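Local coordinates for protein putative pterin-4-alpha-carbinolamine dehydratase (Brucella melitensis, PDB 3JST) that probably catalyses the dehydration of 4a-hydroxy-tetrahydrobiopterin to dihydrobiopterin, as a member of the pterin-4-alpha-carbinolamine dehydratase family, at residues Q22-D25 / G26-A29; K37-S40 / T41-F45; A50-A53 / E54-H58. All coordinates share one frame; numbering follows the deposited sequence.

How the contacts relate
The three contacts follow one another along the chain without touching. Contact 1 closes a turn at the edge of the antiparallel sheet, whereas contacts 2 and 3 lie near the two ends of helix 39-56, their centres about 19 Å apart. Contact 1 lies on the other side of the chain's centre from both. Contacts 1 and 2 are largely at the surface; contact 3 is partly buried, with A53 and H58 enclosed. Chemistry follows place: in 22-29 a lysine amine reaches two turn carbonyls, in 37-45 an aspartate just before a helix accepts from the amide and hydroxyl of a first-turn threonine, and in 50-58 a tyrosine ring packs on a leucine while backbone bonds finish the helix.

Contact 1 of 3, residues Q22-D25 / G26-A29; sequences QKVD and GREA
G26, V24 and A29 carry most of this turn, with K23 reaching across one face of the loop. R27 N donates to V24 O at 3.0 Å, closing a beta turn with D25 and G26 at its corners; their backbone angles, with G26 at a positive phi of 76°, make it type II. The valine lies side by side with R27, and V24 CG1 meets R27 CB at 3.5 Å. Its other methyl, V24 CG2, rests 4.0 Å from A29 CB. A29 O in turn accepts from V24 N in a nearly straight bond (2.8 Å, 176°), joining the two arms behind the turn.

The chain of K23 runs extended, with CG turned away from its backbone N (chi1 -178°), until a bend at chi4 brings the amine to the carbonyls of V24 and R27. There K23 NZ donates to R27 O at 2.8 Å, from above the carbonyl plane, and to V24 O at 3.0 Å. V24 O is thus gripped by two donors arriving from opposite faces of its plane, K23 NZ and R27 N. E28, centre of an inverse gamma turn, brings OE2 to 4.5 Å from K23 NZ, too far for a salt bridge. Helix 8-16 meets K23 through E8 and M11, and T72 touches V24 and A29. The whole is a type II turn within the connection between antiparallel strands 22-23 and 30-35.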
loop_
_atom_site.group_PDB
_atom_site.type_symbol
_atom_site.label_atom_id
_atom_site.label_comp_id
_atom_site.label_asym_id
_atom_site.label_seq_id
_atom_site.Cartn_x
_atom_site.Cartn_y
_atom_site.Cartn_z
ATOM N N GLN A 22 -3.333 0.744 -8.101
ATOM C CA GLN A 22 -3.972 1.785 -8.907
ATOM C C GLN A 22 -4.226 3.019 -8.053
ATOM O O GLN A 22 -4.295 2.930 -6.830
ATOM C CB GLN A 22 -5.309 1.284 -9.476
ATOM C CG GLN A 22 -5.228 -0.045 -10.232
ATOM C CD GLN A 22 -6.603 -0.608 -10.585
ATOM O OE1 GLN A 22 -7.628 0.071 -10.441
ATOM N NE2 GLN A 22 -6.630 -1.860 -11.042
ATOM N N LYS A 23 -4.373 4.167 -8.703
ATOM C CA LYS A 23 -4.792 5.378 -8.011
ATOM C C LYS A 23 -6.246 5.213 -7.591
ATOM O O LYS A 23 -7.057 4.698 -8.352
ATOM C CB LYS A 23 -4.664 6.606 -8.917
ATOM C CG LYS A 23 -5.055 7.908 -8.223
ATOM C CD LYS A 23 -4.965 9.110 -9.154
ATOM C CE LYS A 23 -5.451 10.376 -8.460
ATOM N NZ LYS A 23 -6.858 10.231 -7.973
ATOM N N VAL A 24 -6.572 5.651 -6.381
ATOM C CA VAL A 24 -7.957 5.625 -5.924
ATOM C C VAL A 24 -8.732 6.706 -6.666
ATOM O O VAL A 24 -8.294 7.851 -6.754
ATOM C CB VAL A 24 -8.075 5.825 -4.406
ATOM C CG1 VAL A 24 -9.554 5.955 -3.988
ATOM C CG2 VAL A 24 -7.409 4.673 -3.678
ATOM N N ASP A 25 -9.876 6.315 -7.218
ATOM C CA ASP A 25 -10.721 7.206 -8.000
ATOM C C ASP A 25 -11.156 8.400 -7.153
ATOM O O ASP A 25 -11.804 8.231 -6.123
ATOM C CB ASP A 25 -11.947 6.430 -8.502
ATOM C CG ASP A 25 -12.622 7.091 -9.675
ATOM O OD1 ASP A 25 -12.324 8.268 -9.981
ATOM O OD2 ASP A 25 -13.464 6.417 -10.299
ATOM N N GLY A 26 -10.771 9.602 -7.575
ATOM C CA GLY A 26 -11.116 10.833 -6.856
ATOM C C GLY A 26 -10.318 11.102 -5.586
ATOM O O GLY A 26 -10.649 12.015 -4.832
ATOM N N ARG A 27 -9.263 10.325 -5.340
ATOM C CA ARG A 27 -8.513 10.432 -4.084
ATOM C C ARG A 27 -7.012 10.418 -4.317
ATOM O O ARG A 27 -6.520 9.736 -5.212
ATOM C CB ARG A 27 -8.889 9.285 -3.139
ATOM C CG ARG A 27 -10.341 9.283 -2.662
ATOM C CD ARG A 27 -10.649 10.461 -1.730
ATOM N NE ARG A 27 -9.725 10.527 -0.597
ATOM C CZ ARG A 27 -9.830 9.820 0.530
ATOM N NH1 ARG A 27 -10.834 8.965 0.721
ATOM N NH2 ARG A 27 -8.911 9.967 1.480
ATOM N N GLU A 28 -6.287 11.180 -3.504
ATOM C CA GLU A 28 -4.824 11.170 -3.529
ATOM C C GLU A 28 -4.332 9.998 -2.682
ATOM O O GLU A 28 -3.870 10.166 -1.551
ATOM C CB GLU A 28 -4.259 12.499 -3.019
ATOM C CG GLU A 28 -4.718 13.713 -3.811
ATOM C CD GLU A 28 -4.331 13.647 -5.276
ATOM O OE1 GLU A 28 -3.188 13.237 -5.581
ATOM O OE2 GLU A 28 -5.172 14.012 -6.124
ATOM N N ALA A 29 -4.462 8.807 -3.252
ATOM C CA ALA A 29 -4.129 7.569 -2.568
ATOM C C ALA A 29 -3.996 6.447 -3.595
ATOM O O ALA A 29 -4.507 6.557 -4.719
ATOM C CB ALA A 29 -5.211 7.230 -1.527
#

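Contact 2 of 3, residues K37-S40 / T41-F45; sequences KDFS and TAFGF
With chi1 at 54°, D38 sets CG between its own backbone N and carbonyl carbon, which turns the carboxylate toward T41; the threonine answers with OG1 beside its backbone N (chi1 -52°), so hydroxyl and amide face the same oxygen. D38 OD1 accepts both: T41 OG1 at 2.6 Å on the syn side but 24° out of the carboxylate plane, and T41 N at 2.9 Å nearly along the C-O axis. The two donors come from opposite faces of the carboxylate plane, an arrangement that should limit rotation of the group. The aliphatic part of K37 lies across T41, with CG 3.7 Å from T41 OG1.

Behind the cap the regular helix begins, with A42 N donating to D38 O and F43 N to F39 O at 2.7 Å. F39 and F43 lie side by side one turn apart, and F43 CB stands over one face of the F39 ring, 4.1 Å from CZ and offset toward the rim. Y66 touches D38 and F39 from the loop between strands 61-65 and 68-73, while A42 is buried against F36, N64 and V69. The arrangement is an N-cap: an aspartate side chain bound to the backbone amide three residues on, starting helix 39-56.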
loop_
_atom_site.group_PDB
_atom_site.type_symbol
_atom_site.label_atom_id
_atom_site.label_comp_id
_atom_site.label_asym_id
_atom_site.label_seq_id
_atom_site.Cartn_x
_atom_site.Cartn_y
_atom_site.Cartn_z
ATOM N N LYS A 37 -5.213 -17.553 -0.602
ATOM C CA LYS A 37 -5.934 -18.819 -0.668
ATOM C C LYS A 37 -6.826 -19.051 0.552
ATOM O O LYS A 37 -7.827 -19.760 0.457
ATOM C CB LYS A 37 -4.980 -20.001 -0.894
ATOM C CG LYS A 37 -4.023 -20.325 0.249
ATOM C CD LYS A 37 -3.382 -21.701 0.020
ATOM C CE LYS A 37 -2.034 -21.834 0.714
ATOM N NZ LYS A 37 -1.031 -20.876 0.154
ATOM N N ASP A 38 -6.474 -18.449 1.688
ATOM C CA ASP A 38 -7.266 -18.589 2.912
ATOM C C ASP A 38 -7.001 -17.448 3.896
ATOM O O ASP A 38 -6.195 -16.555 3.620
ATOM C CB ASP A 38 -7.005 -19.959 3.571
ATOM C CG ASP A 38 -5.521 -20.239 3.824
ATOM O OD1 ASP A 38 -4.693 -19.302 3.883
ATOM O OD2 ASP A 38 -5.181 -21.425 3.973
ATOM N N PHE A 39 -7.685 -17.470 5.036
ATOM C CA PHE A 39 -7.474 -16.455 6.065
ATOM C C PHE A 39 -6.058 -16.508 6.640
ATOM O O PHE A 39 -5.427 -15.469 6.826
ATOM C CB PHE A 39 -8.504 -16.586 7.190
ATOM C CG PHE A 39 -8.256 -15.659 8.342
ATOM C CD1 PHE A 39 -8.533 -14.301 8.229
ATOM C CD2 PHE A 39 -7.726 -16.138 9.536
ATOM C CE1 PHE A 39 -8.292 -13.436 9.290
ATOM C CE2 PHE A 39 -7.487 -15.286 10.601
ATOM C CZ PHE A 39 -7.764 -13.932 10.478
ATOM N N SER A 40 -5.565 -17.711 6.919
ATOM C CA SER A 40 -4.238 -17.881 7.521
ATOM C C SER A 40 -3.155 -17.157 6.714
ATOM O O SER A 40 -2.329 -16.445 7.279
ATOM C CB SER A 40 -3.899 -19.377 7.675
ATOM O OG SER A 40 -2.572 -19.563 8.144
ATOM N N THR A 41 -3.182 -17.331 5.396
ATOM C CA THR A 41 -2.216 -16.698 4.503
ATOM C C THR A 41 -2.396 -15.178 4.487
ATOM O O THR A 41 -1.414 -14.437 4.540
ATOM C CB THR A 41 -2.326 -17.267 3.066
ATOM O OG1 THR A 41 -2.249 -18.697 3.121
ATOM C CG2 THR A 41 -1.200 -16.748 2.174
ATOM N N ALA A 42 -3.649 -14.725 4.426
ATOM C CA ALA A 42 -3.965 -13.298 4.508
ATOM C C ALA A 42 -3.469 -12.683 5.816
ATOM O O ALA A 42 -2.942 -11.571 5.824
ATOM C CB ALA A 42 -5.468 -13.071 4.365
ATOM N N PHE A 43 -3.649 -13.404 6.920
ATOM C CA PHE A 43 -3.215 -12.911 8.224
ATOM C C PHE A 43 -1.689 -12.845 8.327
ATOM O O PHE A 43 -1.144 -11.900 8.901
ATOM C CB PHE A 43 -3.777 -13.765 9.361
ATOM C CG PHE A 43 -3.355 -13.288 10.723
ATOM C CD1 PHE A 43 -3.734 -12.036 11.173
ATOM C CD2 PHE A 43 -2.562 -14.085 11.544
ATOM C CE1 PHE A 43 -3.335 -11.577 12.423
ATOM C CE2 PHE A 43 -2.167 -13.636 12.792
ATOM C CZ PHE A 43 -2.557 -12.374 13.229
ATOM N N GLY A 44 -1.007 -13.843 7.771
ATOM C CA GLY A 44 0.453 -13.818 7.678
ATOM C C GLY A 44 0.959 -12.591 6.935
ATOM O O GLY A 44 1.926 -11.954 7.357
ATOM N N PHE A 45 0.298 -12.271 5.825
ATOM C CA PHE A 45 0.594 -11.064 5.046
ATOM C C PHE A 45 0.403 -9.811 5.898
ATOM O O PHE A 45 1.268 -8.945 5.925
ATOM C CB PHE A 45 -0.291 -11.013 3.789
ATOM C CG PHE A 45 -0.366 -9.662 3.139
ATOM C CD1 PHE A 45 0.568 -9.279 2.191
ATOM C CD2 PHE A 45 -1.390 -8.781 3.459
ATOM C CE1 PHE A 45 0.492 -8.030 1.587
ATOM C CE2 PHE A 45 -1.472 -7.534 2.858
ATOM C CZ PHE A 45 -0.530 -7.158 1.919
#

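Contact 3 of 3, residues A50-A53 / E54-H58; sequences ALYA and EKLDH
Y52 and L56, one helical turn apart, form the tight side of this contact. The leucine lies over one face of the tyrosine ring, with L56 CG 4.0 Å from the ring centroid and 19° off its normal, a CH-pi contact offset toward the rim. L56 CD1 sits over the rim of the same face, 3.3 Å from Y52 CE2. The ring is swung into this position by a chi1 of -164°, which sets CG opposite the backbone N and lets the ring lean along the helix toward its C-terminal end. Their backbones are also joined, L56 N donating to Y52 O at 2.9 Å.

On the more open flank the packing thins out. K55 passes the same ring obliquely, with CD 4.0 Å from Y52 CD1, as its extended chain leads the amine away from A50-A53. E54 is also exposed; its CG lies 3.9 Å from A50 O, and its carboxylate is bound elsewhere, E54 OE2 making a hydrogen bond with H59 NE2.

The helix ends at L56; D57, with phi 51°, is the first residue to leave helical geometry. This turn of the chain brings H58 N round to donate to A53 O at 2.9 Å, within the carbonyl plane, so that the bond spans five residues. The same fold-back brings H58 O to 3.3 Å from A53 CA in a CA-H...O contact.

Helix 83-96 borders the packed side: K87 touches both Y52 and L56, K91 touches Y52, and D85 OD1 is hydrogen-bonded to H58 NE2. H59 and P60 meet A53, where the chain leaves helix 39-56 and heads into strand 61-65.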
loop_
_atom_site.group_PDB
_atom_site.type_symbol
_atom_site.label_atom_id
_atom_site.label_comp_id
_atom_site.label_asym_id
_atom_site.label_seq_id
_atom_site.Cartn_x
_atom_site.Cartn_y
_atom_site.Cartn_z
ATOM N N ALA A 50 2.370 -5.307 8.966
ATOM C CA ALA A 50 2.297 -4.583 10.238
ATOM C C ALA A 50 3.683 -4.275 10.808
ATOM O O ALA A 50 3.925 -3.171 11.305
ATOM C CB ALA A 50 1.480 -5.380 11.249
ATOM N N LEU A 51 4.586 -5.254 10.735
ATOM C CA LEU A 51 5.979 -5.053 11.134
ATOM C C LEU A 51 6.585 -3.872 10.399
ATOM O O LEU A 51 7.202 -3.004 11.007
ATOM C CB LEU A 51 6.823 -6.289 10.826
ATOM C CG LEU A 51 6.536 -7.603 11.547
ATOM C CD1 LEU A 51 7.506 -8.661 11.041
ATOM C CD2 LEU A 51 6.650 -7.436 13.053
ATOM N N TYR A 52 6.412 -3.860 9.080
ATOM C CA TYR A 52 6.977 -2.813 8.236
ATOM C C TYR A 52 6.302 -1.462 8.485
ATOM O O TYR A 52 6.948 -0.420 8.399
ATOM C CB TYR A 52 6.885 -3.211 6.754
ATOM C CG TYR A 52 7.764 -2.388 5.840
ATOM C CD1 TYR A 52 9.149 -2.393 5.981
ATOM C CD2 TYR A 52 7.216 -1.617 4.829
ATOM C CE1 TYR A 52 9.962 -1.635 5.137
ATOM C CE2 TYR A 52 8.013 -0.860 3.988
ATOM C CZ TYR A 52 9.382 -0.870 4.145
ATOM O OH TYR A 52 10.168 -0.115 3.297
ATOM N N ALA A 53 5.009 -1.476 8.800
ATOM C CA ALA A 53 4.306 -0.239 9.141
ATOM C C ALA A 53 4.967 0.424 10.348
ATOM O O ALA A 53 5.159 1.638 10.376
ATOM C CB ALA A 53 2.821 -0.511 9.424
ATOM N N GLU A 54 5.327 -0.382 11.340
ATOM C CA GLU A 54 5.997 0.128 12.533
ATOM C C GLU A 54 7.471 0.470 12.295
ATOM O O GLU A 54 8.004 1.382 12.938
ATOM C CB GLU A 54 5.833 -0.850 13.698
ATOM C CG GLU A 54 4.457 -0.768 14.321
ATOM C CD GLU A 54 4.272 0.496 15.143
ATOM O OE1 GLU A 54 4.879 0.595 16.231
ATOM O OE2 GLU A 54 3.518 1.387 14.702
ATOM N N LYS A 55 8.120 -0.240 11.372
ATOM C CA LYS A 55 9.476 0.125 10.946
ATOM C C LYS A 55 9.489 1.535 10.342
ATOM O O LYS A 55 10.348 2.343 10.677
ATOM C CB LYS A 55 10.047 -0.892 9.945
ATOM C CG LYS A 55 11.496 -0.596 9.498
ATOM C CD LYS A 55 12.052 -1.710 8.611
ATOM C CE LYS A 55 13.463 -1.401 8.107
ATOM N NZ LYS A 55 14.483 -1.410 9.205
ATOM N N LEU A 56 8.521 1.821 9.474
ATOM C CA LEU A 56 8.414 3.123 8.809
ATOM C C LEU A 56 7.621 4.177 9.587
ATOM O O LEU A 56 7.642 5.354 9.217
ATOM C CB LEU A 56 7.735 2.961 7.447
ATOM C CG LEU A 56 8.423 2.144 6.360
ATOM C CD1 LEU A 56 7.589 2.232 5.092
ATOM C CD2 LEU A 56 9.846 2.633 6.119
ATOM N N ASP A 57 6.918 3.759 10.640
ATOM C CA ASP A 57 5.914 4.596 11.293
ATOM C C ASP A 57 4.959 5.151 10.232
ATOM O O ASP A 57 4.748 6.356 10.123
ATOM C CB ASP A 57 6.568 5.724 12.109
ATOM C CG ASP A 57 5.585 6.421 13.042
ATOM O OD1 ASP A 57 4.558 5.807 13.421
ATOM O OD2 ASP A 57 5.840 7.582 13.407
ATOM N N HIS A 58 4.408 4.247 9.432
ATOM C CA HIS A 58 3.556 4.610 8.308
ATOM C C HIS A 58 2.519 3.505 8.134
ATOM O O HIS A 58 2.842 2.395 7.713
ATOM C CB HIS A 58 4.397 4.782 7.038
ATOM C CG HIS A 58 3.615 5.274 5.862
ATOM N ND1 HIS A 58 3.082 6.544 5.805
ATOM C CD2 HIS A 58 3.269 4.668 4.702
ATOM C CE1 HIS A 58 2.439 6.697 4.662
ATOM N NE2 HIS A 58 2.537 5.574 3.973
#